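Local coordinates for protein superoxide dismutase (Candida albicans, PDB 4GUN) that probably converts superoxide radicals into hydrogen peroxide and molecular oxygen at a manganese ion, protecting the cell from these toxic species, at residues A[76-81]-A[155-160]; A[38-43]-A[70-75]; A[165-170]-A[195-200]. The protein carries 2 engineered substitutions. One frame throughout, in Å; residues are numbered along the deposited sequence.

Overall arrangement
From the N terminus, helix 26-56 runs out, a short turn reverses the chain, and helix 60-85 returns; contact 2 (38-43 with 70-75) closes this helical hairpin. Immediately afterwards the same returning helix enters contact 1, whose partner, 155-160, lies beyond two helices and two strands, with 73 residues in between, so that the hairpin is tied to the C-terminal domain. Contact 3 then closes a shorter loop within that domain, joining strand 163-170 to the start of the last helix. The three loops follow in series, with neither nesting nor crossing. Contacts 1 and 2 touch directly; contacts 1 and 3 also touch, and share the manganese ion and its water.

Contact 1 (A[76-81]-A[155-160]); sequences GHTNHS and QDTISA. With MN (manganese (II) ion), chain Q.
Asn79 donates a side-chain hydrogen bond to Gln155 where the alpha-hairpin domain of this iron/manganese superoxide dismutase meets the loop between strands 146-153 and 163-170. The side chain of Gln155 can be followed outward atom by atom. Its CB lies 3.5 Å from Gly76 N, and CG passes 3.6 Å from Gly76 CA, close against a glycine with no side chain in the way. The chain bends at chi2 (-55°), which lays CD over Gly76 as well. At the tip, OE1 accepts from Asn79 ND2 at 3.2 Å along a nearly straight N-H (170°), with the two amide planes turned 47° apart. NE2 faces the other way: it sits at the edge of the His80 ring, donates to the water bound to manganese and also bonds Tyr40 OH, a second-shell position that links the amide to the metal site.

Three hydrogen bonds fix the orientation of the Asn79 amide. Its ND2 also donates to Asp156 O at 3.1 Å, from above that carbonyl plane, while both acceptors lie close to the Asn79 amide plane. Thr157 OG1 donates to Asn79 OD1 at 2.7 Å. His80 ND1 donates to Gly76 O, which lies in the ring plane, so its two nitrogens together set the ring's turn; His32, His174 and Asp170 complete the protein ligands, and His80 NE2 binds manganese at 2.1 Å.

Contact 2 (A[38-43]-A[70-75]); sequences VAYVNG and IKFHGG
Gly43 rests its CA on the imidazole of His73, 3.5 Å from the ring centroid and almost along the ring normal, a CH-pi contact made possible by the bare glycine backbone. This is the tight part of the interface. Phe72 CD2 takes the opposite face of the same ring, 3.6 Å above the plane, so His73 is clasped between its own neighbour in sequence and the other helix. With CG anti to its carbonyl carbon (chi1 -58°), His73 stands over the backbone of 38-43, where its CB also comes within 3.4 Å of Tyr40 O. Tyr40 crosses His73 at about a right angle and offers ND1 its ring edge at CD1.

Farther along that edge, Tyr40 CE1 meets Phe72 CE2 at 3.6 Å. The pair is an offset edge-to-face stack, the edge of Tyr40 directed at the face of Phe72, with centroids 5.5 Å apart and planes at 74°. The inner side of the Tyr40 ring continues toward the metal site, meeting His80 and Trp172.

The outer side is looser. Exposed Ala39 brings its CB no closer than 5.8 Å to segment 70-75, and no hydrogen bond crosses between the segments, leaving packing to hold them. The segment axes approach to 7.9 Å and run in roughly opposed directions, 134° apart, about midway between perpendicular and antiparallel, as the two helices cross in the long N-terminal alpha-hairpin of this iron/manganese superoxide dismutase.

Contact 3 (A[165-170]-A[195-200]); sequences PIIAID and INWAEA. With MN (manganese (II) ion), chain Q.
Ile166 and Ala200 bring their CA atoms to 5.0 Å, the nearest backbone approach between strand 163-170 and the start of the last helix, at a classic beta bulge where Ile166 and Ile167 both face Ile137 of the adjoining strand. Ile166, at phi/psi -101°/-45°, departs from extended geometry there.

The bulge residues contact the helix with different branches. Ile166 uses CG2, which lies 3.5 Å from Ala200 O and also touches the Ala200 methyl. Ile167 points its CB toward the helix and extends CG1 and CD1: CD1 is 3.7 Å from Ala200 CB and 3.6 Å from Ile195 CG2, while CG1 reaches Trp197 CZ3 at 3.9 Å. Ile167 CD1 and Ile195 CG2 lie over one face of the indole, both displaced toward its rim, so both isoleucines pack on the same side of the tryptophan. Two residues on, Ile169 sends CD1 to meet Ile195 CD1 at 3.4 Å, tighter than usual for two methyls. The contact is buried, and no hydrogen bond crosses between the segments.

Asn196 occupies the N-cap of helix 197-205. Its CG is anti to the backbone N (chi1 -175°), which turns OD1 back to receive weak bonds from the N atoms of Ala198 and Glu199.

At the other end of the strand, Asp170 does not touch 195-200 but binds manganese through OD2 at 2.0 Å; its OD1 accepts from Trp172 N and, weakly, from the metal-bound water. The isoleucine packing thus joins the three-stranded antiparallel sheet to the terminal helix in the C-terminal alpha/beta domain of iron/manganese superoxide dismutases, whose strand 163-170, outermost within this chain, delivers the aspartate ligand to the metal site.

Contact 1 (A[76-81]-A[155-160])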
loop_
_atom_site.group_PDB
_atom_site.type_symbol
_atom_site.label_atom_id
_atom_site.label_comp_id
_atom_site.label_asym_id
_atom_site.label_seq_id
_atom_site.Cartn_x
_atom_site.Cartn_y
_atom_site.Cartn_z
ATOM N N GLY A 76 -10.870 3.146 12.879
ATOM C CA GLY A 76 -10.456 3.774 14.134
ATOM C C GLY A 76 -11.446 3.544 15.253
ATOM O O GLY A 76 -11.048 3.238 16.372
ATOM N N HIS A 77 -12.753 3.654 14.945
ATOM C CA HIS A 77 -13.822 3.414 15.932
ATOM C C HIS A 77 -13.836 1.956 16.381
ATOM O O HIS A 77 -13.910 1.691 17.584
ATOM C CB HIS A 77 -15.201 3.789 15.368
ATOM C CG HIS A 77 -16.337 3.380 16.263
ATOM N ND1 HIS A 77 -16.551 3.996 17.505
ATOM C CD2 HIS A 77 -17.326 2.478 16.046
ATOM C CE1 HIS A 77 -17.641 3.423 18.000
ATOM N NE2 HIS A 77 -18.124 2.485 17.174
ATOM N N THR A 78 -13.758 1.023 15.402
ATOM C CA THR A 78 -13.758 -0.427 15.634
ATOM C C THR A 78 -12.542 -0.836 16.464
ATOM O O THR A 78 -12.696 -1.570 17.450
ATOM C CB THR A 78 -13.798 -1.175 14.290
ATOM O OG1 THR A 78 -15.017 -0.849 13.630
ATOM C CG2 THR A 78 -13.676 -2.697 14.455
ATOM N N ASN A 79 -11.350 -0.358 16.073
ATOM C CA ASN A 79 -10.083 -0.680 16.775
ATOM C C ASN A 79 -10.064 -0.167 18.219
ATOM O O ASN A 79 -9.725 -0.923 19.131
ATOM C CB ASN A 79 -8.874 -0.167 15.992
ATOM C CG ASN A 79 -8.581 -0.923 14.705
ATOM O OD1 ASN A 79 -8.980 -2.076 14.533
ATOM N ND2 ASN A 79 -7.844 -0.302 13.783
ATOM N N HIS A 80 -10.423 1.113 18.426
ATOM C CA HIS A 80 -10.455 1.697 19.761
ATOM C C HIS A 80 -11.499 1.038 20.673
ATOM O O HIS A 80 -11.165 0.725 21.806
ATOM C CB HIS A 80 -10.532 3.231 19.707
ATOM C CG HIS A 80 -9.231 3.849 19.266
ATOM N ND1 HIS A 80 -8.941 4.041 17.926
ATOM C CD2 HIS A 80 -8.154 4.222 19.994
ATOM C CE1 HIS A 80 -7.731 4.574 17.888
ATOM N NE2 HIS A 80 -7.228 4.731 19.108
ATOM N N SER A 81 -12.709 0.724 20.149
ATOM C CA SER A 81 -13.774 0.012 20.890
ATOM C C SER A 81 -13.302 -1.359 21.372
ATOM O O SER A 81 -13.591 -1.739 22.515
ATOM C CB SER A 81 -15.036 -0.148 20.041
ATOM O OG SER A 81 -15.660 1.110 19.840
ATOM N N GLN A 155 -5.389 2.755 10.655
ATOM C CA GLN A 155 -6.654 2.303 11.238
ATOM C C GLN A 155 -7.250 1.105 10.516
ATOM O O GLN A 155 -8.431 0.820 10.666
ATOM C CB GLN A 155 -7.674 3.426 11.490
ATOM C CG GLN A 155 -7.262 4.470 12.558
ATOM C CD GLN A 155 -6.889 3.912 13.925
ATOM O OE1 GLN A 155 -7.224 2.782 14.307
ATOM N NE2 GLN A 155 -6.195 4.710 14.703
ATOM N N ASP A 156 -6.413 0.365 9.769
ATOM C CA ASP A 156 -6.855 -0.873 9.121
ATOM C C ASP A 156 -7.210 -1.876 10.259
ATOM O O ASP A 156 -6.651 -1.799 11.362
ATOM C CB ASP A 156 -5.774 -1.406 8.155
ATOM C CG ASP A 156 -5.470 -0.474 6.980
ATOM O OD1 ASP A 156 -6.216 0.513 6.789
ATOM O OD2 ASP A 156 -4.488 -0.732 6.252
ATOM N N THR A 157 -8.211 -2.725 10.032
ATOM C CA THR A 157 -8.713 -3.631 11.074
ATOM C C THR A 157 -8.830 -5.079 10.615
ATOM O O THR A 157 -8.521 -5.388 9.469
ATOM C CB THR A 157 -10.047 -3.072 11.633
ATOM O OG1 THR A 157 -10.351 -3.713 12.878
ATOM C CG2 THR A 157 -11.220 -3.196 10.647
ATOM N N ILE A 158 -9.341 -5.949 11.496
ATOM C CA ILE A 158 -9.638 -7.346 11.171
ATOM C C ILE A 158 -11.056 -7.326 10.597
ATOM O O ILE A 158 -12.031 -7.274 11.342
ATOM C CB ILE A 158 -9.444 -8.271 12.408
ATOM C CG1 ILE A 158 -8.002 -8.126 12.998
ATOM C CG2 ILE A 158 -9.766 -9.742 12.082
ATOM C CD1 ILE A 158 -6.824 -8.182 11.992
ATOM N N SER A 159 -11.167 -7.227 9.268
ATOM C CA SER A 159 -12.489 -7.091 8.654
ATOM C C SER A 159 -12.942 -8.286 7.833
ATOM O O SER A 159 -14.120 -8.341 7.423
ATOM C CB SER A 159 -12.584 -5.795 7.858
ATOM O OG SER A 159 -11.685 -5.825 6.767
ATOM N N ALA A 160 -12.022 -9.258 7.608
ATOM C CA ALA A 160 -12.361 -10.471 6.870
ATOM C C ALA A 160 -13.441 -11.232 7.656
ATOM O O ALA A 160 -13.264 -11.424 8.864
ATOM C CB ALA A 160 -11.129 -11.339 6.687
HETATM MN MN MN Q . -5.140 5.084 19.330
HETATM O O HOH W 1 -4.658 4.408 17.336
#

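Contact 2 (A[38-43]-A[70-75])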
loop_
_atom_site.group_PDB
_atom_site.type_symbol
_atom_site.label_atom_id
_atom_site.label_comp_id
_atom_site.label_asym_id
_atom_site.label_seq_id
_atom_site.Cartn_x
_atom_site.Cartn_y
_atom_site.Cartn_z
ATOM N N VAL A 38 -13.011 10.146 19.778
ATOM C CA VAL A 38 -14.044 11.144 19.417
ATOM C C VAL A 38 -13.877 11.632 17.954
ATOM O O VAL A 38 -14.875 11.832 17.258
ATOM C CB VAL A 38 -14.055 12.316 20.447
ATOM C CG1 VAL A 38 -14.715 13.573 19.876
ATOM C CG2 VAL A 38 -14.743 11.898 21.743
ATOM N N ALA A 39 -12.612 11.842 17.505
ATOM C CA ALA A 39 -12.305 12.287 16.138
ATOM C C ALA A 39 -12.700 11.223 15.095
ATOM O O ALA A 39 -13.205 11.573 14.027
ATOM C CB ALA A 39 -10.830 12.657 16.009
ATOM N N TYR A 40 -12.535 9.935 15.418
ATOM C CA TYR A 40 -12.985 8.865 14.516
ATOM C C TYR A 40 -14.530 8.745 14.515
ATOM O O TYR A 40 -15.098 8.459 13.468
ATOM C CB TYR A 40 -12.333 7.514 14.861
ATOM C CG TYR A 40 -10.820 7.535 14.870
ATOM C CD1 TYR A 40 -10.099 7.854 13.722
ATOM C CD2 TYR A 40 -10.108 7.146 15.998
ATOM C CE1 TYR A 40 -8.709 7.860 13.720
ATOM C CE2 TYR A 40 -8.713 7.176 16.019
ATOM C CZ TYR A 40 -8.017 7.516 14.874
ATOM O OH TYR A 40 -6.643 7.532 14.902
ATOM N N VAL A 41 -15.207 8.961 15.672
ATOM C CA VAL A 41 -16.682 8.924 15.753
ATOM C C VAL A 41 -17.270 9.998 14.799
ATOM O O VAL A 41 -18.207 9.732 14.022
ATOM C CB VAL A 41 -17.183 9.120 17.225
ATOM C CG1 VAL A 41 -18.698 9.401 17.277
ATOM C CG2 VAL A 41 -16.844 7.907 18.089
ATOM N N ASN A 42 -16.710 11.217 14.883
ATOM C CA ASN A 42 -17.126 12.355 14.081
ATOM C C ASN A 42 -16.804 12.172 12.600
ATOM O O ASN A 42 -17.662 12.444 11.748
ATOM C CB ASN A 42 -16.520 13.650 14.643
ATOM C CG ASN A 42 -17.150 14.043 15.960
ATOM O OD1 ASN A 42 -18.277 13.635 16.274
ATOM N ND2 ASN A 42 -16.458 14.875 16.746
ATOM N N GLY A 43 -15.586 11.685 12.325
ATOM C CA GLY A 43 -15.091 11.435 10.987
ATOM C C GLY A 43 -15.937 10.415 10.257
ATOM O O GLY A 43 -16.293 10.636 9.101
ATOM N N ILE A 70 -14.007 6.449 5.095
ATOM C CA ILE A 70 -14.876 5.438 5.669
ATOM C C ILE A 70 -14.019 4.366 6.343
ATOM O O ILE A 70 -14.223 4.069 7.518
ATOM C CB ILE A 70 -15.859 4.877 4.605
ATOM C CG1 ILE A 70 -16.907 5.964 4.219
ATOM C CG2 ILE A 70 -16.542 3.597 5.121
ATOM C CD1 ILE A 70 -17.676 5.645 2.908
ATOM N N LYS A 71 -13.048 3.816 5.597
ATOM C CA LYS A 71 -12.068 2.825 6.054
ATOM C C LYS A 71 -11.346 3.323 7.314
ATOM O O LYS A 71 -11.293 2.605 8.307
ATOM C CB LYS A 71 -11.040 2.531 4.934
ATOM C CG LYS A 71 -10.103 1.347 5.225
ATOM C CD LYS A 71 -8.978 1.175 4.181
ATOM C CE LYS A 71 -7.797 2.105 4.423
ATOM N NZ LYS A 71 -6.545 1.683 3.717
ATOM N N PHE A 72 -10.835 4.566 7.268
ATOM C CA PHE A 72 -10.049 5.175 8.340
ATOM C C PHE A 72 -10.819 5.432 9.617
ATOM O O PHE A 72 -10.404 4.971 10.682
ATOM C CB PHE A 72 -9.354 6.462 7.843
ATOM C CG PHE A 72 -8.402 7.093 8.832
ATOM C CD1 PHE A 72 -7.166 6.513 9.100
ATOM C CD2 PHE A 72 -8.731 8.284 9.475
ATOM C CE1 PHE A 72 -6.279 7.103 10.001
ATOM C CE2 PHE A 72 -7.832 8.891 10.366
ATOM C CZ PHE A 72 -6.608 8.302 10.613
ATOM N N HIS A 73 -11.906 6.193 9.527
ATOM C CA HIS A 73 -12.669 6.534 10.727
ATOM C C HIS A 73 -13.504 5.364 11.228
ATOM O O HIS A 73 -13.641 5.195 12.434
ATOM C CB HIS A 73 -13.463 7.833 10.549
ATOM C CG HIS A 73 -12.632 9.031 10.206
ATOM N ND1 HIS A 73 -11.844 9.675 11.161
ATOM C CD2 HIS A 73 -12.539 9.709 9.037
ATOM C CE1 HIS A 73 -11.285 10.694 10.534
ATOM N NE2 HIS A 73 -11.678 10.756 9.256
ATOM N N GLY A 74 -13.994 4.532 10.317
ATOM C CA GLY A 74 -14.728 3.316 10.674
ATOM C C GLY A 74 -13.821 2.304 11.355
ATOM O O GLY A 74 -14.208 1.670 12.344
ATOM N N GLY A 75 -12.593 2.204 10.855
ATOM C CA GLY A 75 -11.556 1.339 11.412
ATOM C C GLY A 75 -11.093 1.835 12.768
ATOM O O GLY A 75 -10.960 1.048 13.704
#

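Contact 3 (A[165-170]-A[195-200])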
loop_
_atom_site.group_PDB
_atom_site.type_symbol
_atom_site.label_atom_id
_atom_site.label_comp_id
_atom_site.label_asym_id
_atom_site.label_seq_id
_atom_site.Cartn_x
_atom_site.Cartn_y
_atom_site.Cartn_z
ATOM N N PRO A 165 -11.182 -10.677 15.765
ATOM C CA PRO A 165 -10.149 -10.048 16.611
ATOM C C PRO A 165 -10.350 -10.494 18.081
ATOM O O PRO A 165 -11.477 -10.468 18.584
ATOM C CB PRO A 165 -10.366 -8.541 16.382
ATOM C CG PRO A 165 -11.801 -8.407 15.961
ATOM C CD PRO A 165 -12.258 -9.724 15.391
ATOM N N ILE A 166 -9.295 -11.023 18.715
ATOM C CA ILE A 166 -9.358 -11.548 20.098
ATOM C C ILE A 166 -8.766 -10.530 21.085
ATOM O O ILE A 166 -9.338 -10.276 22.150
ATOM C CB ILE A 166 -8.713 -12.977 20.220
ATOM C CG1 ILE A 166 -9.256 -13.992 19.164
ATOM C CG2 ILE A 166 -8.798 -13.543 21.651
ATOM C CD1 ILE A 166 -10.840 -14.159 19.137
ATOM N N ILE A 167 -7.604 -9.973 20.715
ATOM C CA ILE A 167 -6.886 -8.936 21.457
ATOM C C ILE A 167 -6.448 -7.879 20.463
ATOM O O ILE A 167 -5.863 -8.222 19.432
ATOM C CB ILE A 167 -5.653 -9.523 22.234
ATOM C CG1 ILE A 167 -6.077 -10.377 23.459
ATOM C CG2 ILE A 167 -4.608 -8.431 22.622
ATOM C CD1 ILE A 167 -6.696 -9.605 24.680
ATOM N N ALA A 168 -6.696 -6.588 20.788
ATOM C CA ALA A 168 -6.237 -5.476 19.957
ATOM C C ALA A 168 -5.254 -4.653 20.797
ATOM O O ALA A 168 -5.552 -4.333 21.966
ATOM C CB ALA A 168 -7.416 -4.619 19.528
ATOM N N ILE A 169 -4.050 -4.421 20.244
ATOM C CA ILE A 169 -2.974 -3.608 20.838
ATOM C C ILE A 169 -2.641 -2.408 19.938
ATOM O O ILE A 169 -2.076 -2.584 18.859
ATOM C CB ILE A 169 -1.680 -4.388 21.192
ATOM C CG1 ILE A 169 -1.957 -5.652 22.062
ATOM C CG2 ILE A 169 -0.659 -3.442 21.875
ATOM C CD1 ILE A 169 -2.459 -5.378 23.471
ATOM N N ASP A 170 -2.928 -1.205 20.425
ATOM C CA ASP A 170 -2.642 0.051 19.740
ATOM C C ASP A 170 -1.145 0.380 19.807
ATOM O O ASP A 170 -0.598 0.554 20.899
ATOM C CB ASP A 170 -3.455 1.197 20.373
ATOM C CG ASP A 170 -3.563 2.448 19.512
ATOM O OD1 ASP A 170 -2.943 2.489 18.434
ATOM O OD2 ASP A 170 -4.294 3.357 19.892
ATOM N N ILE A 195 -4.097 -6.163 30.373
ATOM C CA ILE A 195 -4.859 -6.821 29.319
ATOM C C ILE A 195 -5.987 -7.655 29.926
ATOM O O ILE A 195 -5.760 -8.432 30.851
ATOM C CB ILE A 195 -3.948 -7.580 28.315
ATOM C CG1 ILE A 195 -3.180 -6.589 27.383
ATOM C CG2 ILE A 195 -4.709 -8.653 27.512
ATOM C CD1 ILE A 195 -4.045 -5.600 26.506
ATOM N N ASN A 196 -7.205 -7.449 29.429
ATOM C CA ASN A 196 -8.388 -8.167 29.898
ATOM C C ASN A 196 -8.572 -9.473 29.097
ATOM O O ASN A 196 -9.216 -9.481 28.046
ATOM C CB ASN A 196 -9.609 -7.273 29.783
ATOM C CG ASN A 196 -10.879 -7.863 30.348
ATOM O OD1 ASN A 196 -10.927 -8.987 30.845
ATOM N ND2 ASN A 196 -11.947 -7.125 30.247
ATOM N N TRP A 197 -7.987 -10.572 29.605
ATOM C CA TRP A 197 -8.080 -11.891 28.991
ATOM C C TRP A 197 -9.473 -12.528 29.107
ATOM O O TRP A 197 -9.762 -13.445 28.341
ATOM C CB TRP A 197 -6.985 -12.831 29.507
ATOM C CG TRP A 197 -5.611 -12.522 28.987
ATOM C CD1 TRP A 197 -4.578 -11.962 29.682
ATOM C CD2 TRP A 197 -5.105 -12.808 27.674
ATOM N NE1 TRP A 197 -3.456 -11.886 28.886
ATOM C CE2 TRP A 197 -3.749 -12.408 27.651
ATOM C CE3 TRP A 197 -5.654 -13.403 26.523
ATOM C CZ2 TRP A 197 -2.949 -12.528 26.500
ATOM C CZ3 TRP A 197 -4.864 -13.508 25.385
ATOM C CH2 TRP A 197 -3.515 -13.116 25.396
ATOM N N ALA A 198 -10.330 -12.075 30.050
ATOM C CA ALA A 198 -11.696 -12.602 30.172
ATOM C C ALA A 198 -12.511 -12.153 28.944
ATOM O O ALA A 198 -13.349 -12.914 28.449
ATOM C CB ALA A 198 -12.352 -12.116 31.454
ATOM N N GLU A 199 -12.225 -10.929 28.433
ATOM C CA GLU A 199 -12.853 -10.414 27.216
ATOM C C GLU A 199 -12.378 -11.244 26.026
ATOM O O GLU A 199 -13.193 -11.610 25.190
ATOM C CB GLU A 199 -12.576 -8.903 26.993
ATOM C CG GLU A 199 -13.178 -8.319 25.707
ATOM C CD GLU A 199 -14.684 -8.440 25.506
ATOM O OE1 GLU A 199 -15.414 -8.500 26.519
ATOM O OE2 GLU A 199 -15.138 -8.464 24.340
ATOM N N ALA A 200 -11.069 -11.567 25.981
ATOM C CA ALA A 200 -10.459 -12.374 24.934
ATOM C C ALA A 200 -11.142 -13.764 24.847
ATOM O O ALA A 200 -11.483 -14.227 23.749
ATOM C CB ALA A 200 -8.970 -12.506 25.213
HETATM MN MN MN Q . -5.140 5.084 19.330
HETATM O O HOH W 1 -4.658 4.408 17.336
#